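Local structure of ankyrin repeat family protein (Enterococcus faecalis, 3HRA) at residues Ala8-Ala13 and Leu43-His48; Lys123-Leu126 and Arg130-Ile133; Thr142-Ala147 and Leu163-Gly168. The protein is of uncharacterised function but, as an ankyrin repeat protein, probably serves as a scaffold for binding other proteins. All coordinates share one frame; numbering follows the deposited sequence.

Interaction 1. Residues Ala8-Ala13 and Leu43-His48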
# COMPACT_ATOMS: atom_id res chain seq x y z
N ALA A 8 17.73 8.12 -18.72
CA ALA A 8 18.79 8.52 -17.81
C ALA A 8 18.37 8.37 -16.34
O ALA A 8 19.13 7.86 -15.50
CB ALA A 8 19.22 9.97 -18.10
N LEU A 9 17.16 8.82 -16.04
CA LEU A 9 16.66 8.83 -14.66
C LEU A 9 16.31 7.43 -14.20
O LEU A 9 16.55 7.08 -13.06
CB LEU A 9 15.46 9.77 -14.55
CG LEU A 9 14.91 10.12 -13.15
CD1 LEU A 9 15.98 10.82 -12.30
CD2 LEU A 9 13.67 11.03 -13.31
N LEU A 10 15.75 6.61 -15.10
CA LEU A 10 15.49 5.20 -14.79
C LEU A 10 16.79 4.49 -14.43
O LEU A 10 16.84 3.73 -13.47
CB LEU A 10 14.83 4.50 -15.96
CG LEU A 10 13.33 4.74 -16.13
CD1 LEU A 10 12.88 4.40 -17.55
CD2 LEU A 10 12.54 3.93 -15.11
N GLU A 11 17.83 4.76 -15.21
CA GLU A 11 19.14 4.15 -14.97
C GLU A 11 19.73 4.58 -13.63
O GLU A 11 20.25 3.74 -12.89
CB GLU A 11 20.11 4.47 -16.10
CG GLU A 11 21.44 3.74 -15.97
CD GLU A 11 22.50 4.27 -16.93
OE1 GLU A 11 22.42 3.96 -18.14
OE2 GLU A 11 23.40 5.00 -16.46
N ALA A 12 19.66 5.87 -13.31
CA ALA A 12 20.08 6.36 -12.00
C ALA A 12 19.30 5.72 -10.84
O ALA A 12 19.89 5.41 -9.80
CB ALA A 12 19.99 7.88 -11.92
N ALA A 13 17.99 5.54 -11.00
CA ALA A 13 17.19 4.89 -9.96
C ALA A 13 17.56 3.41 -9.80
O ALA A 13 17.69 2.89 -8.67
CB ALA A 13 15.69 5.04 -10.26
N LEU A 43 10.13 6.65 -9.90
CA LEU A 43 9.55 6.66 -8.56
C LEU A 43 9.16 5.25 -8.14
O LEU A 43 9.47 4.84 -7.03
CB LEU A 43 8.35 7.62 -8.45
CG LEU A 43 7.64 7.60 -7.09
CD1 LEU A 43 8.57 7.92 -5.90
CD2 LEU A 43 6.42 8.54 -7.11
N ASN A 44 8.51 4.51 -9.03
CA ASN A 44 8.15 3.14 -8.69
C ASN A 44 9.38 2.29 -8.37
O ASN A 44 9.34 1.46 -7.45
CB ASN A 44 7.25 2.52 -9.77
CG ASN A 44 6.11 1.68 -9.17
OD1 ASN A 44 6.14 1.30 -8.00
ND2 ASN A 44 5.10 1.38 -9.98
N ILE A 45 10.48 2.50 -9.09
CA ILE A 45 11.71 1.75 -8.83
C ILE A 45 12.21 2.08 -7.42
O ILE A 45 12.55 1.18 -6.63
CB ILE A 45 12.81 2.05 -9.88
CG1 ILE A 45 12.40 1.47 -11.24
CG2 ILE A 45 14.17 1.48 -9.45
CD1 ILE A 45 13.16 2.03 -12.39
N ALA A 46 12.23 3.36 -7.10
CA ALA A 46 12.65 3.81 -5.77
C ALA A 46 11.79 3.21 -4.66
O ALA A 46 12.29 2.85 -3.60
CB ALA A 46 12.67 5.33 -5.68
N VAL A 47 10.48 3.12 -4.88
CA VAL A 47 9.59 2.58 -3.85
C VAL A 47 9.86 1.09 -3.63
O VAL A 47 9.91 0.62 -2.49
CB VAL A 47 8.10 2.84 -4.18
CG1 VAL A 47 7.20 2.11 -3.19
CG2 VAL A 47 7.82 4.33 -4.14
N HIS A 48 10.04 0.35 -4.72
CA HIS A 48 10.42 -1.06 -4.67
C HIS A 48 11.72 -1.26 -3.89
O HIS A 48 11.83 -2.16 -3.07
CB HIS A 48 10.55 -1.64 -6.09
CG HIS A 48 9.23 -1.98 -6.73
ND1 HIS A 48 8.32 -1.02 -7.12
CD2 HIS A 48 8.68 -3.17 -7.06
CE1 HIS A 48 7.26 -1.61 -7.65
NE2 HIS A 48 7.45 -2.91 -7.62

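Interaction 2. Residues Lys123-Leu126 and Arg130-Ile133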
# COMPACT_ATOMS: atom_id res chain seq x y z
N LYS A 123 -2.12 2.13 10.33
CA LYS A 123 -2.40 3.29 11.18
C LYS A 123 -2.36 4.55 10.36
O LYS A 123 -3.25 5.39 10.46
CB LYS A 123 -1.36 3.40 12.29
CG LYS A 123 -1.45 2.32 13.34
CD LYS A 123 -0.27 2.40 14.31
CE LYS A 123 -0.27 1.22 15.29
NZ LYS A 123 1.09 0.86 15.80
N LEU A 124 -1.32 4.66 9.54
CA LEU A 124 -1.15 5.81 8.67
C LEU A 124 -2.35 6.00 7.74
O LEU A 124 -2.90 7.10 7.62
CB LEU A 124 0.11 5.60 7.83
CG LEU A 124 1.20 6.66 7.79
CD1 LEU A 124 1.47 7.20 9.17
CD2 LEU A 124 2.46 6.03 7.18
N LEU A 125 -2.78 4.91 7.09
CA LEU A 125 -3.89 4.99 6.16
C LEU A 125 -5.21 5.30 6.87
O LEU A 125 -6.03 6.06 6.36
CB LEU A 125 -3.99 3.72 5.32
CG LEU A 125 -2.80 3.47 4.39
CD1 LEU A 125 -2.76 2.01 3.98
CD2 LEU A 125 -2.84 4.38 3.16
N LEU A 126 -5.40 4.71 8.05
CA LEU A 126 -6.60 5.00 8.83
C LEU A 126 -6.63 6.48 9.28
O LEU A 126 -7.67 7.14 9.17
CB LEU A 126 -6.73 4.05 10.02
CG LEU A 126 -7.00 2.57 9.67
CD1 LEU A 126 -7.00 1.70 10.91
CD2 LEU A 126 -8.31 2.42 8.92
N ARG A 130 -7.94 8.37 3.65
CA ARG A 130 -9.14 8.50 2.82
C ARG A 130 -9.65 7.13 2.37
O ARG A 130 -10.80 7.00 1.91
CB ARG A 130 -8.83 9.39 1.60
CG ARG A 130 -10.04 10.08 0.99
CD ARG A 130 -9.66 10.73 -0.33
NE ARG A 130 -8.41 11.48 -0.24
CZ ARG A 130 -7.58 11.70 -1.25
NH1 ARG A 130 -7.85 11.22 -2.47
NH2 ARG A 130 -6.46 12.41 -1.05
N GLU A 131 -8.80 6.12 2.51
CA GLU A 131 -9.16 4.74 2.20
C GLU A 131 -10.42 4.32 2.97
O GLU A 131 -10.56 4.62 4.15
CB GLU A 131 -8.01 3.80 2.57
CG GLU A 131 -6.66 4.14 1.90
CD GLU A 131 -6.60 3.67 0.47
OE1 GLU A 131 -7.54 2.96 0.06
OE2 GLU A 131 -5.63 4.03 -0.25
N ASP A 132 -11.35 3.65 2.29
CA ASP A 132 -12.56 3.12 2.91
C ASP A 132 -12.18 1.85 3.67
O ASP A 132 -11.68 0.89 3.08
CB ASP A 132 -13.57 2.82 1.80
CG ASP A 132 -14.85 2.17 2.30
OD1 ASP A 132 -15.01 1.97 3.53
OD2 ASP A 132 -15.69 1.84 1.43
N ILE A 133 -12.37 1.84 4.98
CA ILE A 133 -11.98 0.69 5.79
C ILE A 133 -12.76 -0.56 5.38
O ILE A 133 -12.32 -1.70 5.63
CB ILE A 133 -12.16 1.01 7.30
CG1 ILE A 133 -11.47 -0.02 8.19
CG2 ILE A 133 -13.64 1.16 7.67
CD1 ILE A 133 -11.33 0.49 9.63
O HOH W 1 -8.88 5.69 6.03
O HOH W 2 -8.20 8.65 6.20

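Interaction 3. Residues Thr142-Ala147 and Leu163-Gly168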
# COMPACT_ATOMS: atom_id res chain seq x y z
N THR A 142 -12.22 -7.93 2.81
CA THR A 142 -11.87 -6.64 3.40
C THR A 142 -10.51 -6.80 4.08
O THR A 142 -9.99 -7.92 4.19
CB THR A 142 -12.87 -6.23 4.50
OG1 THR A 142 -12.90 -7.25 5.51
CG2 THR A 142 -14.27 -6.06 3.91
N ALA A 143 -9.97 -5.69 4.57
CA ALA A 143 -8.73 -5.71 5.34
C ALA A 143 -8.89 -6.61 6.55
O ALA A 143 -8.01 -7.42 6.86
CB ALA A 143 -8.32 -4.30 5.77
N LEU A 144 -10.03 -6.50 7.23
CA LEU A 144 -10.29 -7.35 8.39
C LEU A 144 -10.29 -8.84 8.05
O LEU A 144 -9.67 -9.65 8.75
CB LEU A 144 -11.62 -6.96 9.03
CG LEU A 144 -11.93 -7.71 10.32
CD1 LEU A 144 -10.93 -7.35 11.44
CD2 LEU A 144 -13.38 -7.41 10.74
N ILE A 145 -11.01 -9.21 6.99
CA ILE A 145 -11.09 -10.60 6.58
C ILE A 145 -9.71 -11.16 6.23
O ILE A 145 -9.37 -12.27 6.64
CB ILE A 145 -12.07 -10.81 5.40
CG1 ILE A 145 -13.51 -10.65 5.90
CG2 ILE A 145 -11.90 -12.19 4.82
CD1 ILE A 145 -14.55 -10.51 4.81
N GLU A 146 -8.91 -10.39 5.49
CA GLU A 146 -7.58 -10.87 5.14
C GLU A 146 -6.71 -11.01 6.39
O GLU A 146 -5.99 -12.00 6.54
CB GLU A 146 -6.90 -9.97 4.09
CG GLU A 146 -7.58 -9.99 2.72
CD GLU A 146 -6.60 -9.81 1.55
OE1 GLU A 146 -5.38 -9.58 1.79
OE2 GLU A 146 -7.02 -9.90 0.39
N ALA A 147 -6.75 -10.01 7.28
CA ALA A 147 -5.97 -10.06 8.51
C ALA A 147 -6.30 -11.28 9.38
O ALA A 147 -5.43 -11.80 10.07
CB ALA A 147 -6.12 -8.77 9.31
N LEU A 163 -6.97 -2.78 16.01
CA LEU A 163 -6.82 -1.48 15.35
C LEU A 163 -7.98 -1.22 14.37
O LEU A 163 -8.57 -0.15 14.39
CB LEU A 163 -5.50 -1.45 14.57
CG LEU A 163 -4.67 -0.17 14.43
CD1 LEU A 163 -3.86 -0.20 13.14
CD2 LEU A 163 -5.51 1.11 14.52
N LEU A 164 -8.30 -2.21 13.54
CA LEU A 164 -9.39 -2.07 12.56
C LEU A 164 -10.75 -1.90 13.25
O LEU A 164 -11.55 -1.05 12.85
CB LEU A 164 -9.44 -3.27 11.58
CG LEU A 164 -8.27 -3.35 10.58
CD1 LEU A 164 -8.19 -4.70 9.88
CD2 LEU A 164 -8.38 -2.21 9.57
N MET A 165 -11.02 -2.72 14.26
CA MET A 165 -12.29 -2.61 14.96
C MET A 165 -12.41 -1.29 15.70
O MET A 165 -13.48 -0.71 15.79
CB MET A 165 -12.49 -3.79 15.93
CG MET A 165 -12.52 -5.15 15.23
SD MET A 165 -13.71 -5.25 13.88
CE MET A 165 -15.25 -5.11 14.79
N GLU A 166 -11.29 -0.81 16.24
CA GLU A 166 -11.33 0.45 16.97
C GLU A 166 -11.56 1.62 16.03
O GLU A 166 -11.89 2.72 16.46
CB GLU A 166 -10.06 0.64 17.77
CG GLU A 166 -10.05 -0.13 19.08
CD GLU A 166 -11.09 0.37 20.07
OE1 GLU A 166 -11.20 1.60 20.26
OE2 GLU A 166 -11.80 -0.47 20.66
N ASN A 167 -11.38 1.38 14.73
CA ASN A 167 -11.58 2.41 13.74
C ASN A 167 -12.87 2.19 12.95
O ASN A 167 -13.07 2.79 11.89
CB ASN A 167 -10.38 2.52 12.80
CG ASN A 167 -9.24 3.32 13.41
OD1 ASN A 167 -9.13 4.52 13.18
ND2 ASN A 167 -8.40 2.66 14.21
N GLY A 168 -13.74 1.34 13.49
CA GLY A 168 -15.08 1.18 12.96
C GLY A 168 -15.23 0.22 11.79
O GLY A 168 -16.22 0.31 11.06

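Interaction 1. Residues Ala8-Ala13 and Leu43-His48
I45 meets L10 and A13 through aliphatic groups alone, and the flat groups lie beside it on its own helix. The imidazole of H48 has N44 OD1 in its plane at one edge and stacks with the ring of Y78. H48 ND1 donates to N44 O at 2.7 Å from above the carbonyl plane, 43° out of it, while the backbone N of H48 reaches the same oxygen from the opposite face. N44 O thus takes two donors; the ND1 bond, N44 OD1 at the ring edge and the Y78 stack hold the ring's orientation. Across the contact, the two branches of I45 divide the work. With chi1 at -69°, CG1 lies beside the backbone N and extends to put CD1 against L10 CD2 at 3.4 Å, tighter than usual for two carbons. The two side chains cross there at about a right angle. I45 CG2, anti to the backbone N, rests 4.0 Å from A13 CB. These residues join helix 8-14 to helix 42-49, stacked side by side as in an ankyrin array. Helix 8-14 backs onto helix 18-25 through A12, and L43 turns from the contact toward helix 52-60, while V47 carries the packing onward to helix 75-81.

Interaction 2. Residues Lys123-Leu126 and Arg130-Ile133
L126 and I133 touch through their branch ends, CD2 of the leucine lying 3.7 Å from CD1 of the isoleucine, where helix 119-128 of the ankyrin array runs out into the loop before helix 143-149. The chain leaves helix 119-128 at R130, whose positive phi of 81° turns it back along the helix end, and R130-I133 then continues without regular structure. I133 carries CG1 anti to its backbone N (chi1 -167°), an extended course that brings CD1 up to the leucine. Beside this pair, L125 CD2 meets not the carboxylate of E131 but its aliphatic part, at 4.0 Å from CG; a bend at chi2 (-78°) then carries the acid group off in a new direction.

Two waters lie between the backbones of the two segments. The first, 2.9 Å from L125 O and 2.7 Å from E131 O, can donate to either carbonyl, though more acceptors are near than it has protons. The second accepts from R130 N at 2.6 Å; its possible donation to L126 O is weak and open to the same competition.

Farther out, L110 of helix 110-115 packs on both leucines, and helix 155-166 also borders the contact, L163 touching L126 and L164 touching I133. E131 also packs on L99 and N108. The carboxylate itself is held by a tyrosine: E131 OE2 is hydrogen-bonded to Y76 OH.

Interaction 3. Residues Thr142-Ala147 and Leu163-Gly168
L164 and L144 bury the most surface here and, with M165, join helix 143-149 to helix 155-166, the two helices of one predicted ankyrin repeat. L164 points at the other helix and drives CD1 against its first turn: the methyl sits 3.7 Å from L144 CA and 4.1 Å from A143 CB, so it meets backbone as well as side chain. L144 runs past L164 in the opposite direction, CD1 to CD1 at 4.1 Å. Its CG stands anti to the backbone N (chi1 -175°), and the side chain presents CD2 to M165. There the sulfur makes the contact, M165 SD lying 3.8 Å from L144 CD2 with the two side chains at about a right angle. A bend at chi2 (-53°) brings the sulfur to this position, while the further bend at chi3 only turns the terminal CE.

Beyond these residues, A181 and Q171 also pack on L144, while A114 of helix 110-115 packs on A143, which places the contact in the interior between neighbouring helices. The ends of both helices are secured by their own residues. T142, opening a variant of the Thr-Pro-Leu-His signature of ankyrin repeats, is the N-cap: its OG1 accepts from I145 N at 3.1 Å in a nearly straight bond. The second helix closes in a Schellman motif, with G168 at positive phi and G168 N bonded to M165 O. N167 adds a side-chain bond one turn back, its ND2 donating to L163 O at 2.8 Å with an N-H...O angle of 169° and the oxygen close to the amide plane.

How the interactions relate
Interactions 1 and 3 are buried and apolar, with a methionine sulfur added in interaction 3, whereas interaction 2 lies at the surface, where waters lie between backbone groups of a helix and its following loop. The two buried contacts differ in direction: interaction 1 joins helices stacked along the array, interaction 3 the two helices of a single predicted repeat. Interaction 1 stands apart on the opposite side of the chain's centre, its nearest atoms about 12 Å from interaction 2 and about 17 Å from interaction 3. Interactions 2 and 3 touch, K123 CG lying 3.5 Å from L163 CD1 and I133 CD1 3.6 Å from L164 O, so helix 155-166 takes part in one and borders the other.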